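Local coordinates for protein dehydrogenase (Thermotoga maritima, PDB 3EZY) that catalyses the NAD-dependent oxidation of myo-inositol to 2-keto-myo-inositol (scyllo-inosose), probably as part of a myo-inositol degradation pathway, at residues Val234-Gln239 with Tyr275-Tyr281; Asn123-Arg128 with Arg280-Ser284; Asp211-Val215 with Val226-Arg231. All blocks are in the same frame, centred on the assembly; numbering follows the deposited sequence. Where two conformers were deposited one is given.

Contact 1. Residues Val234-Gln239 with Tyr275-Tyr281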
loop_
_atom_site.group_PDB
_atom_site.type_symbol
_atom_site.label_atom_id
_atom_site.label_comp_id
_atom_site.label_asym_id
_atom_site.label_seq_id
_atom_site.Cartn_x
_atom_site.Cartn_y
_atom_site.Cartn_z
ATOM N N VAL A 234 9.689 -13.572 13.164
ATOM C CA VAL A 234 10.097 -12.600 14.177
ATOM C C VAL A 234 9.301 -11.306 14.090
ATOM O O VAL A 234 9.253 -10.540 15.042
ATOM C CB VAL A 234 11.607 -12.309 14.132
ATOM C CG1 VAL A 234 12.400 -13.599 14.367
ATOM C CG2 VAL A 234 11.973 -11.646 12.814
ATOM N N TYR A 235 8.621 -11.088 12.964
ATOM C CA TYR A 235 7.839 -9.877 12.797
ATOM C C TYR A 235 6.424 -9.974 13.334
ATOM O O TYR A 235 5.671 -8.995 13.234
ATOM C CB TYR A 235 7.835 -9.393 11.327
ATOM C CG TYR A 235 7.470 -10.472 10.308
ATOM C CD1 TYR A 235 6.166 -10.614 9.867
ATOM C CD2 TYR A 235 8.439 -11.337 9.787
ATOM C CE1 TYR A 235 5.805 -11.593 8.911
ATOM C CE2 TYR A 235 8.094 -12.338 8.863
ATOM C CZ TYR A 235 6.775 -12.449 8.422
ATOM O OH TYR A 235 6.449 -13.436 7.492
ATOM N N GLY A 236 6.064 -11.133 13.896
ATOM C CA GLY A 236 4.748 -11.342 14.488
ATOM C C GLY A 236 3.909 -12.307 13.665
ATOM O O GLY A 236 4.440 -13.015 12.780
ATOM N N TYR A 237 2.615 -12.395 13.945
ATOM C CA TYR A 237 1.778 -13.292 13.140
ATOM C C TYR A 237 1.860 -12.950 11.669
ATOM O O TYR A 237 1.894 -11.774 11.297
ATOM C CB TYR A 237 0.339 -13.200 13.567
ATOM C CG TYR A 237 0.116 -13.780 14.936
ATOM C CD1 TYR A 237 -0.083 -15.156 15.101
ATOM C CD2 TYR A 237 0.129 -12.976 16.058
ATOM C CE1 TYR A 237 -0.275 -15.709 16.406
ATOM C CE2 TYR A 237 -0.109 -13.527 17.364
ATOM C CZ TYR A 237 -0.279 -14.891 17.507
ATOM O OH TYR A 237 -0.486 -15.450 18.765
ATOM N N ASP A 238 1.884 -13.980 10.829
ATOM C CA ASP A 238 1.744 -13.808 9.402
ATOM C C ASP A 238 0.746 -14.837 8.965
ATOM O O ASP A 238 1.101 -16.014 8.825
ATOM C CB ASP A 238 3.065 -14.072 8.680
ATOM C CG ASP A 238 3.049 -13.569 7.246
ATOM O OD1 ASP A 238 1.953 -13.392 6.674
ATOM O OD2 ASP A 238 4.138 -13.364 6.678
ATOM N N GLN A 239 -0.485 -14.402 8.723
ATOM C CA GLN A 239 -1.512 -15.289 8.301
ATOM C C GLN A 239 -2.236 -14.680 7.096
ATOM O O GLN A 239 -3.091 -13.800 7.250
ATOM C CB GLN A 239 -2.484 -15.508 9.455
ATOM C CG GLN A 239 -1.810 -16.239 10.608
ATOM C CD GLN A 239 -2.665 -16.323 11.838
ATOM O OE1 GLN A 239 -3.633 -15.600 11.980
ATOM N NE2 GLN A 239 -2.335 -17.236 12.714
ATOM N N TYR A 275 1.054 -8.999 17.139
ATOM C CA TYR A 275 2.130 -9.793 17.646
ATOM C C TYR A 275 1.686 -10.620 18.862
ATOM O O TYR A 275 2.093 -11.766 19.024
ATOM C CB TYR A 275 3.309 -8.874 17.961
ATOM C CG TYR A 275 4.535 -9.603 18.363
ATOM C CD1 TYR A 275 5.576 -9.781 17.468
ATOM C CD2 TYR A 275 4.654 -10.146 19.651
ATOM C CE1 TYR A 275 6.715 -10.490 17.819
ATOM C CE2 TYR A 275 5.802 -10.859 20.019
ATOM C CZ TYR A 275 6.829 -11.013 19.090
ATOM O OH TYR A 275 7.984 -11.695 19.426
ATOM N N PHE A 276 0.828 -10.066 19.699
ATOM C CA PHE A 276 0.383 -10.822 20.865
ATOM C C PHE A 276 -0.925 -11.562 20.612
ATOM O O PHE A 276 -1.718 -11.195 19.726
ATOM C CB PHE A 276 0.321 -9.941 22.122
ATOM C CG PHE A 276 1.592 -9.185 22.379
ATOM C CD1 PHE A 276 2.622 -9.764 23.108
ATOM C CD2 PHE A 276 1.778 -7.911 21.834
ATOM C CE1 PHE A 276 3.801 -9.080 23.322
ATOM C CE2 PHE A 276 2.958 -7.217 22.040
ATOM C CZ PHE A 276 3.978 -7.808 22.788
ATOM N N PHE A 277 -1.141 -12.615 21.396
ATOM C CA PHE A 277 -2.273 -13.533 21.170
ATOM C C PHE A 277 -3.640 -12.882 21.265
ATOM O O PHE A 277 -4.525 -13.048 20.406
ATOM C CB PHE A 277 -2.179 -14.677 22.180
ATOM C CG PHE A 277 -3.127 -15.794 21.916
ATOM C CD1 PHE A 277 -2.738 -16.883 21.143
ATOM C CD2 PHE A 277 -4.390 -15.782 22.489
ATOM C CE1 PHE A 277 -3.619 -17.973 20.919
ATOM C CE2 PHE A 277 -5.280 -16.836 22.285
ATOM C CZ PHE A 277 -4.909 -17.934 21.490
ATOM N N LEU A 278 -3.827 -12.121 22.315
ATOM C CA LEU A 278 -5.099 -11.504 22.565
ATOM C C LEU A 278 -5.400 -10.432 21.501
ATOM O O LEU A 278 -6.506 -10.381 20.992
ATOM C CB LEU A 278 -5.139 -10.925 23.992
ATOM C CG LEU A 278 -6.478 -10.285 24.390
ATOM C CD1 LEU A 278 -7.588 -11.363 24.499
ATOM C CD2 LEU A 278 -6.343 -9.524 25.718
ATOM N N GLU A 279 -4.433 -9.570 21.165
ATOM C CA GLU A 279 -4.735 -8.516 20.195
ATOM C C GLU A 279 -5.017 -9.144 18.840
ATOM O O GLU A 279 -5.838 -8.659 18.089
ATOM C CB GLU A 279 -3.587 -7.503 20.076
ATOM C CG GLU A 279 -2.332 -8.082 19.453
ATOM C CD GLU A 279 -1.184 -7.048 19.330
ATOM O OE1 GLU A 279 -1.422 -5.851 19.568
ATOM O OE2 GLU A 279 -0.038 -7.421 19.034
ATOM N N ARG A 280 -4.347 -10.246 18.535
ATOM C CA ARG A 280 -4.596 -10.956 17.264
ATOM C C ARG A 280 -5.983 -11.629 17.200
ATOM O O ARG A 280 -6.704 -11.526 16.184
ATOM C CB ARG A 280 -3.487 -11.994 16.973
ATOM C CG ARG A 280 -3.798 -12.936 15.779
ATOM C CD ARG A 280 -3.756 -12.127 14.471
ATOM N NE ARG A 280 -4.113 -12.892 13.277
ATOM C CZ ARG A 280 -5.361 -13.210 12.910
ATOM N NH1 ARG A 280 -6.401 -12.879 13.679
ATOM N NH2 ARG A 280 -5.577 -13.905 11.789
ATOM N N TYR A 281 -6.346 -12.342 18.264
ATOM C CA TYR A 281 -7.423 -13.329 18.150
ATOM C C TYR A 281 -8.727 -13.001 18.850
ATOM O O TYR A 281 -9.746 -13.699 18.668
ATOM C CB TYR A 281 -6.937 -14.693 18.674
ATOM C CG TYR A 281 -5.971 -15.459 17.758
ATOM C CD1 TYR A 281 -4.739 -15.860 18.225
ATOM C CD2 TYR A 281 -6.325 -15.799 16.439
ATOM C CE1 TYR A 281 -3.872 -16.594 17.434
ATOM C CE2 TYR A 281 -5.477 -16.518 15.626
ATOM C CZ TYR A 281 -4.249 -16.926 16.141
ATOM O OH TYR A 281 -3.378 -17.629 15.360
#
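The phenol of Tyr237 is pressed against the first turn of helix 277-298, joining that helix to the loop leading into strand 238-245 of the mixed sheet in this Gfo/Idh/MocA-family protein. Arg280 CG lies 4.0 Å from the centroid of the Tyr237 ring and only 13° off its normal, a CH-pi contact over one face. Other groups close round the ring. Tyr237 CE2 is 3.3 Å from Tyr275 O, and Tyr237 OH is 3.6 Å from Phe277 CD1. The Tyr281 ring comes in obliquely, its CE1 3.8 Å from Tyr237 CE1.

Gln239 supplies the polar half. Its chain runs extended beyond CG, which carries the amide out to the helix. There NE2 donates to Tyr281 OH at 2.9 Å, nearly straight (161°) and in the amide plane. The bend of Arg280 at chi2 (69°) swings the guanidinium toward Gln239 OE1, but the bond from NH2 is weak, and the stronger mate of this charge is Asp127.

Further out, the helix start is fixed by Glu279, whose OE2 accepts from Tyr275 N and Phe276 N, approaching from opposite faces of the carboxylate. The bond to Phe276 N, at the N-cap, is the link a glutamate makes in a capping box, though phenylalanine cannot return it. Asp238, on the strand, is salt-bridged to Arg249 of the second subunit. The backbone angles of Gly236 call for glycine, and a side chain here would run into Tyr275 CD1, already 3.5 Å from Gly236 CA.

Contact 2. Residues Asn123-Arg128 with Arg280-Ser284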
loop_
_atom_site.group_PDB
_atom_site.type_symbol
_atom_site.label_atom_id
_atom_site.label_comp_id
_atom_site.label_asym_id
_atom_site.label_seq_id
_atom_site.Cartn_x
_atom_site.Cartn_y
_atom_site.Cartn_z
ATOM N N ASN A 123 -11.756 -21.030 15.268
ATOM C CA ASN A 123 -12.057 -19.606 15.402
ATOM C C ASN A 123 -11.680 -18.747 14.192
ATOM O O ASN A 123 -12.263 -17.706 13.975
ATOM C CB ASN A 123 -11.375 -19.013 16.660
ATOM C CG ASN A 123 -9.854 -19.113 16.595
ATOM O OD1 ASN A 123 -9.307 -20.216 16.601
ATOM N ND2 ASN A 123 -9.163 -17.968 16.527
ATOM N N ARG A 124 -10.687 -19.144 13.415
ATOM C CA ARG A 124 -10.283 -18.283 12.296
ATOM C C ARG A 124 -11.370 -18.171 11.227
ATOM O O ARG A 124 -11.292 -17.269 10.402
ATOM C CB ARG A 124 -8.947 -18.723 11.661
ATOM C CG ARG A 124 -7.829 -18.929 12.704
ATOM C CD ARG A 124 -6.449 -19.170 12.093
ATOM N NE ARG A 124 -5.482 -19.520 13.164
ATOM C CZ ARG A 124 -4.327 -20.159 12.951
ATOM N NH1 ARG A 124 -3.971 -20.481 11.704
ATOM N NH2 ARG A 124 -3.516 -20.460 13.974
ATOM N N ARG A 125 -12.362 -19.072 11.199
ATOM C CA ARG A 125 -13.480 -18.833 10.244
ATOM C C ARG A 125 -14.198 -17.548 10.580
ATOM O O ARG A 125 -14.975 -17.083 9.764
ATOM C CB ARG A 125 -14.546 -19.913 10.271
ATOM C CG ARG A 125 -14.039 -21.283 9.847
ATOM C CD ARG A 125 -15.206 -22.189 9.546
ATOM N NE ARG A 125 -14.781 -23.541 9.186
ATOM C CZ ARG A 125 -15.601 -24.419 8.623
ATOM N NH1 ARG A 125 -16.856 -24.073 8.448
ATOM N NH2 ARG A 125 -15.177 -25.643 8.272
ATOM N N PHE A 126 -13.990 -17.010 11.806
ATOM C CA PHE A 126 -14.754 -15.860 12.231
ATOM C C PHE A 126 -13.901 -14.623 12.301
ATOM O O PHE A 126 -14.358 -13.629 12.846
ATOM C CB PHE A 126 -15.462 -16.126 13.596
ATOM C CG PHE A 126 -16.374 -17.346 13.560
ATOM C CD1 PHE A 126 -17.692 -17.224 13.141
ATOM C CD2 PHE A 126 -15.874 -18.621 13.859
ATOM C CE1 PHE A 126 -18.533 -18.342 13.065
ATOM C CE2 PHE A 126 -16.706 -19.751 13.798
ATOM C CZ PHE A 126 -18.045 -19.601 13.398
ATOM N N ASP A 127 -12.645 -14.711 11.850
ATOM C CA ASP A 127 -11.782 -13.535 11.589
ATOM C C ASP A 127 -12.450 -12.638 10.530
ATOM O O ASP A 127 -12.841 -13.101 9.452
ATOM C CB ASP A 127 -10.395 -14.045 11.108
ATOM C CG ASP A 127 -9.435 -12.917 10.693
ATOM O OD1 ASP A 127 -9.688 -12.237 9.668
ATOM O OD2 ASP A 127 -8.388 -12.732 11.360
ATOM N N ARG A 128 -12.654 -11.355 10.830
ATOM C CA ARG A 128 -13.423 -10.545 9.893
ATOM C C ARG A 128 -12.815 -10.500 8.479
ATOM O O ARG A 128 -13.567 -10.418 7.508
ATOM C CB ARG A 128 -13.638 -9.101 10.401
ATOM C CG ARG A 128 -12.342 -8.343 10.571
ATOM C CD ARG A 128 -12.486 -7.081 11.434
ATOM N NE ARG A 128 -12.991 -5.953 10.661
ATOM C CZ ARG A 128 -14.246 -5.498 10.708
ATOM N NH1 ARG A 128 -14.595 -4.449 9.960
ATOM N NH2 ARG A 128 -15.148 -6.081 11.511
ATOM N N ARG A 280 -4.347 -10.246 18.535
ATOM C CA ARG A 280 -4.596 -10.956 17.264
ATOM C C ARG A 280 -5.983 -11.629 17.200
ATOM O O ARG A 280 -6.704 -11.526 16.184
ATOM C CB ARG A 280 -3.487 -11.994 16.973
ATOM C CG ARG A 280 -3.798 -12.936 15.779
ATOM C CD ARG A 280 -3.756 -12.127 14.471
ATOM N NE ARG A 280 -4.113 -12.892 13.277
ATOM C CZ ARG A 280 -5.361 -13.210 12.910
ATOM N NH1 ARG A 280 -6.401 -12.879 13.679
ATOM N NH2 ARG A 280 -5.577 -13.905 11.789
ATOM N N TYR A 281 -6.346 -12.342 18.264
ATOM C CA TYR A 281 -7.423 -13.329 18.150
ATOM C C TYR A 281 -8.727 -13.001 18.850
ATOM O O TYR A 281 -9.746 -13.699 18.668
ATOM C CB TYR A 281 -6.937 -14.693 18.674
ATOM C CG TYR A 281 -5.971 -15.459 17.758
ATOM C CD1 TYR A 281 -4.739 -15.860 18.225
ATOM C CD2 TYR A 281 -6.325 -15.799 16.439
ATOM C CE1 TYR A 281 -3.872 -16.594 17.434
ATOM C CE2 TYR A 281 -5.477 -16.518 15.626
ATOM C CZ TYR A 281 -4.249 -16.926 16.141
ATOM O OH TYR A 281 -3.378 -17.629 15.360
ATOM N N ARG A 282 -8.702 -11.987 19.698
ATOM C CA ARG A 282 -9.848 -11.754 20.574
ATOM C C ARG A 282 -11.175 -11.559 19.838
ATOM O O ARG A 282 -12.217 -12.114 20.255
ATOM C CB ARG A 282 -9.566 -10.551 21.491
ATOM C CG ARG A 282 -10.806 -9.880 22.060
ATOM C CD ARG A 282 -11.292 -10.541 23.318
ATOM N NE ARG A 282 -10.484 -10.213 24.501
ATOM C CZ ARG A 282 -10.616 -10.811 25.698
ATOM N NH1 ARG A 282 -11.520 -11.774 25.883
ATOM N NH2 ARG A 282 -9.838 -10.454 26.718
ATOM N N ASP A 283 -11.166 -10.778 18.756
ATOM C CA ASP A 283 -12.412 -10.539 18.028
ATOM C C ASP A 283 -12.942 -11.793 17.342
ATOM O O ASP A 283 -14.154 -11.985 17.284
ATOM C CB ASP A 283 -12.285 -9.434 16.976
ATOM C CG ASP A 283 -13.610 -9.158 16.280
ATOM O OD1 ASP A 283 -14.623 -8.901 16.997
ATOM O OD2 ASP A 283 -13.661 -9.225 15.013
ATOM N N SER A 284 -12.052 -12.641 16.821
ATOM C CA SER A 284 -12.503 -13.903 16.179
ATOM C C SER A 284 -13.106 -14.844 17.226
ATOM O O SER A 284 -14.096 -15.506 16.977
ATOM C CB SER A 284 -11.353 -14.607 15.429
ATOM O OG SER A 284 -10.397 -15.167 16.312
HETATM O O HOH W 1 -11.539 -10.674 13.490
#
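Asp127 OD2 is gripped by both terminal nitrogens of Arg280: NH1 and NH2 of Arg280 each stand 3.1 Å from Asp127 OD2, one salt bridge made of two weak, bent bonds. Both nitrogens share OD2, and the carboxylate and guanidinium planes are 72° apart, so this is not a flat two-oxygen pair. With chi1 at 175°, Asp127 points its carboxylate so that OD1 remains for Phe130 N at the start of helix 128-138.

Ser284 makes the second tie. Its OG accepts from Asn123 ND2 at 3.1 Å, in the amide plane and almost straight, and donates to Tyr281 O at 2.9 Å, one turn back in its own helix. Ser284 CB also packs 3.5 Å from Asn123 O. Replacing the serine by an alanine is likely to leave Asn123 ND2 without this acceptor and its amide freer to turn. Nearby, the Arg124 guanidinium lies beside the Tyr281 ring, planes 14° apart but offset obliquely, with NE of Arg124 3.9 Å from CE2 of Tyr281.

Asp127 is thus a helix N-cap that doubles as a salt-bridge partner, joining the 3-10 turn after Rossmann strand 118-121 and the start of helix 128-138 to helix 277-298.

Contact 3. Residues Asp211-Val215 with Val226-Arg231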
loop_
_atom_site.group_PDB
_atom_site.type_symbol
_atom_site.label_atom_id
_atom_site.label_comp_id
_atom_site.label_asym_id
_atom_site.label_seq_id
_atom_site.Cartn_x
_atom_site.Cartn_y
_atom_site.Cartn_z
ATOM N N ASP A 211 9.592 -27.704 12.237
ATOM C CA ASP A 211 9.141 -26.352 12.618
ATOM C C ASP A 211 8.760 -25.453 11.432
ATOM O O ASP A 211 8.357 -24.296 11.632
ATOM C CB ASP A 211 10.190 -25.640 13.491
ATOM C CG ASP A 211 11.557 -25.604 12.862
ATOM O OD1 ASP A 211 11.665 -25.416 11.635
ATOM O OD2 ASP A 211 12.555 -25.732 13.617
ATOM N N THR A 212 8.953 -25.971 10.225
ATOM C CA THR A 212 8.723 -25.240 8.958
ATOM C C THR A 212 8.138 -26.285 8.015
ATOM O O THR A 212 8.673 -27.380 7.941
ATOM C CB THR A 212 10.072 -24.779 8.353
ATOM O OG1 THR A 212 10.815 -24.060 9.345
ATOM C CG2 THR A 212 9.862 -23.877 7.123
ATOM N N ALA A 213 7.028 -26.006 7.338
ATOM C CA ALA A 213 6.464 -27.019 6.455
ATOM C C ALA A 213 5.690 -26.391 5.310
ATOM O O ALA A 213 5.254 -25.230 5.387
ATOM C CB ALA A 213 5.578 -27.939 7.225
ATOM N N VAL A 214 5.543 -27.178 4.254
ATOM C CA VAL A 214 4.773 -26.830 3.081
ATOM C C VAL A 214 3.835 -28.020 2.814
ATOM O O VAL A 214 4.254 -29.177 2.978
ATOM C CB VAL A 214 5.711 -26.602 1.868
ATOM C CG1 VAL A 214 4.891 -26.561 0.572
ATOM C CG2 VAL A 214 6.510 -25.340 2.022
ATOM N N VAL A 215 2.577 -27.746 2.435
ATOM C CA VAL A 215 1.610 -28.789 2.140
ATOM C C VAL A 215 0.849 -28.438 0.855
ATOM O O VAL A 215 0.299 -27.342 0.726
ATOM C CB VAL A 215 0.570 -28.954 3.280
ATOM C CG1 VAL A 215 -0.530 -29.920 2.855
ATOM C CG2 VAL A 215 1.220 -29.443 4.566
ATOM N N VAL A 226 -1.606 -24.496 -1.714
ATOM C CA VAL A 226 -0.314 -24.643 -1.055
ATOM C C VAL A 226 -0.400 -23.920 0.273
ATOM O O VAL A 226 -0.751 -22.728 0.350
ATOM C CB VAL A 226 0.862 -23.980 -1.823
ATOM C CG1 VAL A 226 2.183 -24.226 -1.022
ATOM C CG2 VAL A 226 1.020 -24.511 -3.252
ATOM N N ILE A 227 -0.151 -24.644 1.339
ATOM C CA ILE A 227 -0.125 -24.013 2.642
ATOM C C ILE A 227 1.334 -24.018 3.021
ATOM O O ILE A 227 1.975 -25.049 2.784
ATOM C CB ILE A 227 -0.845 -24.876 3.674
ATOM C CG1 ILE A 227 -2.312 -24.993 3.351
ATOM C CG2 ILE A 227 -0.600 -24.299 5.107
ATOM C CD1 ILE A 227 -3.080 -26.079 4.167
ATOM N N ASP A 228 1.853 -22.923 3.606
ATOM C CA ASP A 228 3.158 -22.995 4.282
ATOM C C ASP A 228 3.093 -22.490 5.723
ATOM O O ASP A 228 2.353 -21.516 6.007
ATOM C CB ASP A 228 4.290 -22.311 3.465
ATOM C CG ASP A 228 4.201 -20.813 3.475
ATOM O OD1 ASP A 228 4.988 -20.168 4.220
ATOM O OD2 ASP A 228 3.334 -20.289 2.738
ATOM N N ASN A 229 3.854 -23.121 6.634
ATOM C CA ASN A 229 3.791 -22.831 8.083
ATOM C C ASN A 229 5.191 -22.585 8.646
ATOM O O ASN A 229 6.141 -23.233 8.217
ATOM C CB ASN A 229 3.294 -24.054 8.868
ATOM C CG ASN A 229 1.824 -24.351 8.654
ATOM O OD1 ASN A 229 1.442 -25.490 8.344
ATOM N ND2 ASN A 229 0.994 -23.329 8.777
ATOM N N SER A 230 5.323 -21.685 9.618
ATOM C CA SER A 230 6.570 -21.579 10.337
ATOM C C SER A 230 6.211 -21.381 11.770
ATOM O O SER A 230 5.304 -20.586 12.089
ATOM C CB SER A 230 7.442 -20.383 9.879
ATOM O OG SER A 230 8.656 -20.362 10.675
ATOM N N ARG A 231 6.977 -22.002 12.661
ATOM C CA ARG A 231 6.727 -21.791 14.076
ATOM C C ARG A 231 7.349 -20.487 14.631
ATOM O O ARG A 231 7.173 -20.182 15.814
ATOM C CB ARG A 231 7.276 -22.974 14.910
ATOM C CG ARG A 231 6.483 -24.260 14.815
ATOM C CD ARG A 231 5.448 -24.295 15.848
ATOM N NE ARG A 231 4.804 -25.597 15.965
ATOM C CZ ARG A 231 3.559 -25.718 16.388
ATOM N NH1 ARG A 231 2.875 -24.607 16.707
ATOM N NH2 ARG A 231 3.000 -26.910 16.499
HETATM O O HOH W 2 10.661 -21.344 9.702
#
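Asp228 faces Val214 in an antiparallel non-hydrogen-bonded pair, their CA atoms 4.3 Å apart. From the strand, Asp228 CB lies 3.6 Å from Ala213 O and 4.0 Å from Val214 CG2. With chi1 at 73°, CG sits over the backbone and the carboxylate leads away from strand 212-215. At the tip, OD1 forms a salt bridge with Arg153, while OD2 is bonded to Thr151 and salt-bridged to Arg149 of the second subunit. This buried carboxylate is therefore met by two arginines and a hydroxyl, which would be expected to favour its charged form.

The backbones are joined by five hydrogen bonds. Ala213 and Asn229 bond in both directions, as do Val215 and Ile227, where Val215 N reaches Ile227 O at 2.8 Å. Arg231 N closes the ladder on Asp211 O at 2.9 Å. The strand axes, 4.6 Å apart at closest, run at 173°.

The two faces differ in company. Val215 and Ile227, whose CB atoms are 4.3 Å apart, lie on the helix side, both touching Phe178 of helix 174-185. On this side Asn229 bonds through its amide to Thr174 and Asp177. On the other, Val214 CG1 meets Val226 CG1 at 3.9 Å, and both valines also pack on Val226 of the second subunit.

At the strand's start, Asp211 and Thr212 both face Ser197 in a classic beta bulge, and the Asp211 carboxylate takes the backbone N of Leu199, Val200 and Asp201. These features describe a beta hairpin within the mixed sheet of the C-terminal domain, an open-faced sheet with helices on one side and a subunit interface on the other.

In the fold
Contact 3 is wholly buried, whereas contacts 1 and 2 are partly buried. Contacts 1 and 2 share Arg280 and Tyr281 on helix 277-298; their centres are about 12 Å apart, and they touch where Gln239 packs on Arg124. Together they set the first two turns of helix 277-298 against the approach to strand 238-245 and against the loop after the Rossmann strands. Their chemistry is mostly of side chains, aromatic in contact 1 and ionic or amide in contact 2. Contact 3, whose centre is about 17 Å from that of contact 1, relies on backbone bonds. Strands 224-230 and 238-245 belong to one sheet, and contacts 1 and 3 both reach the second subunit.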